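Local coordinates for transcriptional regulator, MerR family (Listeria monocytogenes str. 4b F2365, PDB 3GP4), which probably binds promoter DNA as a dimer through an N-terminal helix-turn-helix domain and regulates transcription, as other MerR-family proteins do, at residues R57-S61 and L93-I97; I25-P29 and L65-L69. One frame throughout, in Å; residues are numbered along the deposited sequence.

Interaction 1: R57-S61 and L93-I97; sequences RAGLS and LKNRI
Leu60 and Leu93 are the backbone positions of closest approach, their CA atoms 7.4 Å apart, where the turn 57-61 runs past one side of the helical segment 93-97. The spacing leaves room for side chains of helix 79-130 to reach across to the turn. The longest of them is Arg96, whose NH2 donates to Ala58 O over 3.0 Å at an N-H...O angle of 150°; the donor lies 27° out of the carbonyl plane. Arg96 starts with CG anti to its own carbonyl carbon and then bends at chi3 (-60°), which turns the guanidinium back along the helix to the turn. One face of that group lies over Leu93 CA, while Gly59 O sits above the opposite face, both near the rim. A water takes a second share of Ala58 O, donating to it at 3.0 Å and accepting a weak bond from Arg96 NE. Ala58 O is thus held directly by NH2, with a weaker water-mediated link to NE. Beneath this polar layer Leu93 is the apolar partner: its CD1 lies 4.1 Å from Ala58 CB, and its CD2 has a looser contact with Leu60 CD1. Leu60 CD1 also comes to 4.0 Å from Arg96 NH2, the two side chains crossing at about a right angle. Small Ala58 lets the leucine come close to the backbone, and Gly59 readily takes the positive phi of the Schellman motif that ends helix 43-57. Ser61 OG then caps Ala64 N at the start of helix 62-74. The turn therefore links two helices of the probable DNA-binding domain and rests on long helix 79-130, while Ala103 and Leu104 of the second subunit pack on Ala58 and Leu93 respectively.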
ATOM      1  N   ARG A  57       7.141  -1.389   5.824  1.00 27.11           N
ATOM      2  CA  ARG A  57       6.461  -2.027   4.701  1.00 28.86           C
ATOM      3  C   ARG A  57       4.988  -1.638   4.719  1.00 27.47           C
ATOM      4  O   ARG A  57       4.406  -1.424   3.671  1.00 25.89           O
ATOM      5  CB  ARG A  57       6.653  -3.536   4.795  1.00 29.81           C
ATOM      6  CG  ARG A  57       6.035  -4.390   3.721  1.00 33.83           C
ATOM      7  CD  ARG A  57       6.812  -5.715   3.706  1.00 41.11           C
ATOM      8  NE  ARG A  57       6.336  -6.604   2.658  1.00 46.58           N
ATOM      9  CZ  ARG A  57       5.937  -7.866   2.834  1.00 49.21           C
ATOM     10  NH1 ARG A  57       5.981  -8.448   4.034  1.00 49.51           N
ATOM     11  NH2 ARG A  57       5.501  -8.555   1.783  1.00 49.71           N
ATOM     12  N   ALA A  58       4.400  -1.494   5.912  1.00 26.53           N
ATOM     13  CA  ALA A  58       3.016  -0.995   6.054  1.00 26.89           C
ATOM     14  C   ALA A  58       2.828   0.529   5.936  1.00 26.43           C
ATOM     15  O   ALA A  58       1.703   1.018   6.098  1.00 26.78           O
ATOM     16  CB  ALA A  58       2.395  -1.499   7.355  1.00 26.41           C
ATOM     17  N   GLY A  59       3.931   1.260   5.738  1.00 26.22           N
ATOM     18  CA  GLY A  59       3.933   2.710   5.474  1.00 24.75           C
ATOM     19  C   GLY A  59       3.981   3.610   6.694  1.00 24.89           C
ATOM     20  O   GLY A  59       3.705   4.802   6.600  1.00 24.71           O
ATOM     21  N   LEU A  60       4.298   3.058   7.867  1.00 25.36           N
ATOM     22  CA  LEU A  60       4.482   3.942   9.032  1.00 26.83           C
ATOM     23  C   LEU A  60       5.664   4.828   8.718  1.00 27.88           C
ATOM     24  O   LEU A  60       6.691   4.352   8.199  1.00 28.78           O
ATOM     25  CB  LEU A  60       4.748   3.151  10.326  1.00 26.21           C
ATOM     26  CG  LEU A  60       3.473   2.685  11.049  1.00 26.85           C
ATOM     27  CD1 LEU A  60       2.769   1.562  10.286  1.00 29.28           C
ATOM     28  CD2 LEU A  60       3.783   2.231  12.503  1.00 24.44           C
ATOM     29  N   SER A  61       5.544   6.114   9.034  1.00 30.40           N
ATOM     30  CA  SER A  61       6.623   7.033   8.696  1.00 30.87           C
ATOM     31  C   SER A  61       7.889   6.749   9.482  1.00 30.97           C
ATOM     32  O   SER A  61       7.839   6.324  10.655  1.00 30.42           O
ATOM     33  CB  SER A  61       6.200   8.509   8.811  1.00 33.31           C
ATOM     34  OG  SER A  61       6.520   9.111  10.067  1.00 30.40           O
ATOM     35  N   LEU A  93      -2.964   3.962   9.607  1.00 23.93           N
ATOM     36  CA  LEU A  93      -2.827   2.688   8.900  1.00 24.33           C
ATOM     37  C   LEU A  93      -4.222   2.123   8.583  1.00 24.46           C
ATOM     38  O   LEU A  93      -4.447   1.617   7.468  1.00 24.71           O
ATOM     39  CB  LEU A  93      -1.988   1.651   9.699  1.00 21.12           C
ATOM     40  CG  LEU A  93      -1.884   0.212   9.111  1.00 24.01           C
ATOM     41  CD1 LEU A  93      -1.376   0.149   7.629  1.00 22.82           C
ATOM     42  CD2 LEU A  93      -1.005  -0.686   9.988  1.00 21.71           C
ATOM     43  N   LYS A  94      -5.134   2.180   9.558  1.00 25.16           N
ATOM     44  CA  LYS A  94      -6.515   1.678   9.336  1.00 26.85           C
ATOM     45  C   LYS A  94      -7.153   2.451   8.178  1.00 27.14           C
ATOM     46  O   LYS A  94      -7.796   1.843   7.315  1.00 28.16           O
ATOM     47  CB  LYS A  94      -7.399   1.820  10.584  1.00 27.81           C
ATOM     48  CG  LYS A  94      -8.914   1.470  10.377  1.00 28.35           C
ATOM     49  CD  LYS A  94      -9.027   0.017   9.877  1.00 29.10           C
ATOM     50  CE  LYS A  94     -10.391  -0.657  10.227  1.00 34.16           C
ATOM     51  NZ  LYS A  94     -11.522  -0.156   9.412  1.00 35.29           N
ATOM     52  N   ASN A  95      -6.959   3.764   8.153  1.00 27.23           N
ATOM     53  CA  ASN A  95      -7.481   4.570   7.048  1.00 28.45           C
ATOM     54  C   ASN A  95      -6.897   4.147   5.692  1.00 28.47           C
ATOM     55  O   ASN A  95      -7.684   3.967   4.747  1.00 28.40           O
ATOM     56  CB  ASN A  95      -7.362   6.058   7.321  1.00 28.79           C
ATOM     57  CG  ASN A  95      -8.265   6.497   8.470  1.00 32.69           C
ATOM     58  OD1 ASN A  95      -9.169   5.757   8.860  1.00 36.38           O
ATOM     59  ND2 ASN A  95      -8.010   7.683   9.030  1.00 34.40           N
ATOM     60  N   ARG A  96      -5.580   3.917   5.618  1.00 26.48           N
ATOM     61  CA  ARG A  96      -4.925   3.400   4.387  1.00 26.73           C
ATOM     62  C   ARG A  96      -5.499   2.072   3.903  1.00 27.54           C
ATOM     63  O   ARG A  96      -5.794   1.902   2.683  1.00 26.67           O
ATOM     64  CB  ARG A  96      -3.401   3.297   4.536  1.00 27.29           C
ATOM     65  CG  ARG A  96      -2.666   4.643   4.532  1.00 28.24           C
ATOM     66  CD  ARG A  96      -1.136   4.474   4.361  1.00 27.76           C
ATOM     67  NE  ARG A  96      -0.484   3.680   5.424  1.00 30.06           N
ATOM     68  CZ  ARG A  96      -0.149   4.159   6.630  1.00 28.22           C
ATOM     69  NH1 ARG A  96      -0.437   5.404   6.960  1.00 29.41           N
ATOM     70  NH2 ARG A  96       0.459   3.377   7.516  1.00 27.05           N
ATOM     71  N   ILE A  97      -5.676   1.140   4.841  1.00 25.71           N
ATOM     72  CA  ILE A  97      -6.305  -0.154   4.537  1.00 27.71           C
ATOM     73  C   ILE A  97      -7.731   0.040   4.000  1.00 28.22           C
ATOM     74  O   ILE A  97      -8.120  -0.574   2.967  1.00 28.44           O
ATOM     75  CB  ILE A  97      -6.285  -1.120   5.746  1.00 27.86           C
ATOM     76  CG1 ILE A  97      -4.851  -1.604   5.996  1.00 27.71           C
ATOM     77  CG2 ILE A  97      -7.239  -2.324   5.554  1.00 28.19           C
ATOM     78  CD1 ILE A  97      -4.649  -2.236   7.395  1.00 27.35           C
TER
HETATM   79  O   HOH W   1       0.408   1.597   3.424  1.00 46.44           O

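Interaction 2: I25-P29 and L65-L69; sequences IGLIP and LIDYL
Leu27 drives its CD2 methyl against the first turn of segment 65-69, meeting Leu65 CB at 3.4 Å, tighter than carbons usually sit, and Ile66 CG1 at 3.7 Å. Although its CB is directed away from the helix, CG lies anti to the carbonyl carbon (chi1 -79°), and this brings CD2 back against Leu65 and Ile66. A second close fit lies one turn on, where Leu69 places CD1 against the ring of Pro29, 3.5 Å from Pro29 CG. Leu69 has its own CG anti to its backbone N (chi1 -176°), extending the side chain toward the loop, and its CB lies 3.7 Å from Gly26 O. Leucine suits both places: one methyl of Leu27 fits against two residues, while Leu69 sends CD1 to the proline, whose closed ring is a compact, rigid apolar surface. Gly26 ends helix 16-25 in a Schellman motif, its positive phi being easy for glycine. The loop leaves this second helix of the probable helix-turn-helix and leads toward the wing of the MerR-type winged-helix domain; it is wedged between helix 62-74 and helix 43-57, whose Trp48 packs on both Pro29 and Leu69, while Ile28 turns to Ile49 and Thr52. The other margin is more open to solvent. Ile25 and Ile66, both partly exposed, meet through their CD1 methyls at 3.7 Å, crossing at about a right angle. Beside them one water donates to Gly26 O at 2.6 Å and to Ile66 O at 2.8 Å, bridging loop and helix where their backbones make no direct bond.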
ATOM      1  N   ILE A  25      20.309   5.730  11.729  1.00 24.38           N
ATOM      2  CA  ILE A  25      19.348   6.835  11.834  1.00 26.27           C
ATOM      3  C   ILE A  25      18.391   6.747  13.047  1.00 25.25           C
ATOM      4  O   ILE A  25      17.530   7.605  13.239  1.00 26.08           O
ATOM      5  CB  ILE A  25      18.585   7.094  10.517  1.00 25.98           C
ATOM      6  CG1 ILE A  25      17.592   5.977  10.196  1.00 27.62           C
ATOM      7  CG2 ILE A  25      19.576   7.509   9.372  1.00 31.49           C
ATOM      8  CD1 ILE A  25      16.445   6.515   9.330  1.00 29.93           C
ATOM      9  N   GLY A  26      18.575   5.709  13.847  1.00 24.82           N
ATOM     10  CA  GLY A  26      17.825   5.537  15.079  1.00 24.84           C
ATOM     11  C   GLY A  26      16.470   4.876  14.949  1.00 25.27           C
ATOM     12  O   GLY A  26      15.535   5.216  15.700  1.00 26.47           O
ATOM     13  N   LEU A  27      16.339   3.959  14.000  1.00 23.36           N
ATOM     14  CA  LEU A  27      15.133   3.137  13.913  1.00 23.88           C
ATOM     15  C   LEU A  27      15.196   1.939  14.851  1.00 23.83           C
ATOM     16  O   LEU A  27      14.170   1.497  15.368  1.00 25.43           O
ATOM     17  CB  LEU A  27      14.948   2.648  12.500  1.00 23.19           C
ATOM     18  CG  LEU A  27      14.353   3.728  11.574  1.00 23.61           C
ATOM     19  CD1 LEU A  27      14.487   3.185  10.127  1.00 23.45           C
ATOM     20  CD2 LEU A  27      12.893   4.030  11.870  1.00 20.89           C
ATOM     21  N   ILE A  28      16.403   1.451  15.096  1.00 24.16           N
ATOM     22  CA  ILE A  28      16.623   0.359  16.069  1.00 24.88           C
ATOM     23  C   ILE A  28      17.655   0.808  17.096  1.00 25.35           C
ATOM     24  O   ILE A  28      18.421   1.756  16.848  1.00 26.14           O
ATOM     25  CB  ILE A  28      17.047  -0.976  15.411  1.00 25.53           C
ATOM     26  CG1 ILE A  28      18.477  -0.882  14.824  1.00 24.65           C
ATOM     27  CG2 ILE A  28      15.953  -1.417  14.394  1.00 22.36           C
ATOM     28  CD1 ILE A  28      18.974  -2.118  14.027  1.00 25.50           C
ATOM     29  N   PRO A  29      17.647   0.167  18.271  1.00 26.27           N
ATOM     30  CA  PRO A  29      18.607   0.605  19.303  1.00 26.92           C
ATOM     31  C   PRO A  29      20.066   0.334  18.892  1.00 27.45           C
ATOM     32  O   PRO A  29      20.325  -0.587  18.117  1.00 27.44           O
ATOM     33  CB  PRO A  29      18.212  -0.227  20.536  1.00 27.50           C
ATOM     34  CG  PRO A  29      16.796  -0.657  20.296  1.00 27.76           C
ATOM     35  CD  PRO A  29      16.658  -0.796  18.781  1.00 25.42           C
ATOM     36  N   LEU A  65       8.646   6.292  13.642  1.00 24.20           N
ATOM     37  CA  LEU A  65       9.333   5.106  14.179  1.00 24.49           C
ATOM     38  C   LEU A  65      10.602   5.535  14.934  1.00 24.81           C
ATOM     39  O   LEU A  65      10.929   4.947  15.969  1.00 23.53           O
ATOM     40  CB  LEU A  65       9.666   4.105  13.075  1.00 24.35           C
ATOM     41  CG  LEU A  65       8.421   3.419  12.449  1.00 25.93           C
ATOM     42  CD1 LEU A  65       8.861   2.631  11.252  1.00 27.17           C
ATOM     43  CD2 LEU A  65       7.738   2.497  13.455  1.00 28.09           C
ATOM     44  N   ILE A  66      11.273   6.557  14.410  1.00 24.20           N
ATOM     45  CA  ILE A  66      12.442   7.148  15.097  1.00 24.47           C
ATOM     46  C   ILE A  66      12.021   7.732  16.442  1.00 24.36           C
ATOM     47  O   ILE A  66      12.705   7.480  17.461  1.00 25.70           O
ATOM     48  CB  ILE A  66      13.198   8.151  14.204  1.00 24.23           C
ATOM     49  CG1 ILE A  66      13.917   7.382  13.076  1.00 26.04           C
ATOM     50  CG2 ILE A  66      14.300   8.921  14.986  1.00 23.47           C
ATOM     51  CD1 ILE A  66      14.473   8.285  11.945  1.00 27.58           C
ATOM     52  N   ASP A  67      10.894   8.456  16.475  1.00 24.40           N
ATOM     53  CA  ASP A  67      10.352   9.026  17.750  1.00 25.29           C
ATOM     54  C   ASP A  67      10.038   7.940  18.754  1.00 24.67           C
ATOM     55  O   ASP A  67      10.292   8.115  19.954  1.00 23.58           O
ATOM     56  CB  ASP A  67       9.035   9.834  17.559  1.00 25.31           C
ATOM     57  CG  ASP A  67       9.259  11.272  17.136  1.00 27.18           C
ATOM     58  OD1 ASP A  67      10.402  11.665  16.834  1.00 31.49           O
ATOM     59  OD2 ASP A  67       8.259  12.028  17.092  1.00 26.24           O
ATOM     60  N   TYR A  68       9.458   6.844  18.272  1.00 23.61           N
ATOM     61  CA  TYR A  68       9.035   5.733  19.128  1.00 24.55           C
ATOM     62  C   TYR A  68      10.239   5.087  19.801  1.00 24.88           C
ATOM     63  O   TYR A  68      10.251   4.899  21.037  1.00 24.24           O
ATOM     64  CB  TYR A  68       8.247   4.694  18.315  1.00 24.35           C
ATOM     65  CG  TYR A  68       7.826   3.507  19.143  1.00 25.20           C
ATOM     66  CD1 TYR A  68       6.726   3.579  19.971  1.00 25.01           C
ATOM     67  CD2 TYR A  68       8.552   2.315  19.100  1.00 27.91           C
ATOM     68  CE1 TYR A  68       6.329   2.495  20.746  1.00 26.01           C
ATOM     69  CE2 TYR A  68       8.170   1.222  19.878  1.00 29.54           C
ATOM     70  CZ  TYR A  68       7.041   1.327  20.694  1.00 28.36           C
ATOM     71  OH  TYR A  68       6.636   0.250  21.473  1.00 29.55           O
ATOM     72  N   LEU A  69      11.263   4.771  19.010  1.00 25.13           N
ATOM     73  CA  LEU A  69      12.526   4.305  19.606  1.00 26.57           C
ATOM     74  C   LEU A  69      13.162   5.327  20.575  1.00 26.48           C
ATOM     75  O   LEU A  69      13.583   4.929  21.686  1.00 25.84           O
ATOM     76  CB  LEU A  69      13.534   3.862  18.544  1.00 26.40           C
ATOM     77  CG  LEU A  69      14.802   3.303  19.199  1.00 29.61           C
ATOM     78  CD1 LEU A  69      14.524   2.023  19.970  1.00 30.56           C
ATOM     79  CD2 LEU A  69      15.804   3.052  18.147  1.00 32.40           C
TER
HETATM   80  O   HOH W   2      15.488   6.894  17.629  1.00 27.39           O

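How the interactions relate
The segments alternate along the chain: 25-29, 57-61, 65-69, then 93-97, so the contacts cross along the chain, with centres about 17 Å apart. Only three residues separate 57-61 from 65-69, and Leu60 CD2 packs on Leu65 CD2 at 4.1 Å, joining the contacts directly. Interaction 2 lies within the predicted MerR-type DNA-binding domain; interaction 1 sets the turn leading into helix 62-74 on helix 79-130. Both reach the second subunit, interaction 1 by packing and interaction 2 by a hydrogen bond from Tyr68 OH to Tyr114 OH of that chain. Helix 62-74 thus connects the predicted DNA-binding part to the long dimer helix, consistent with coupling between the two in MerR regulators.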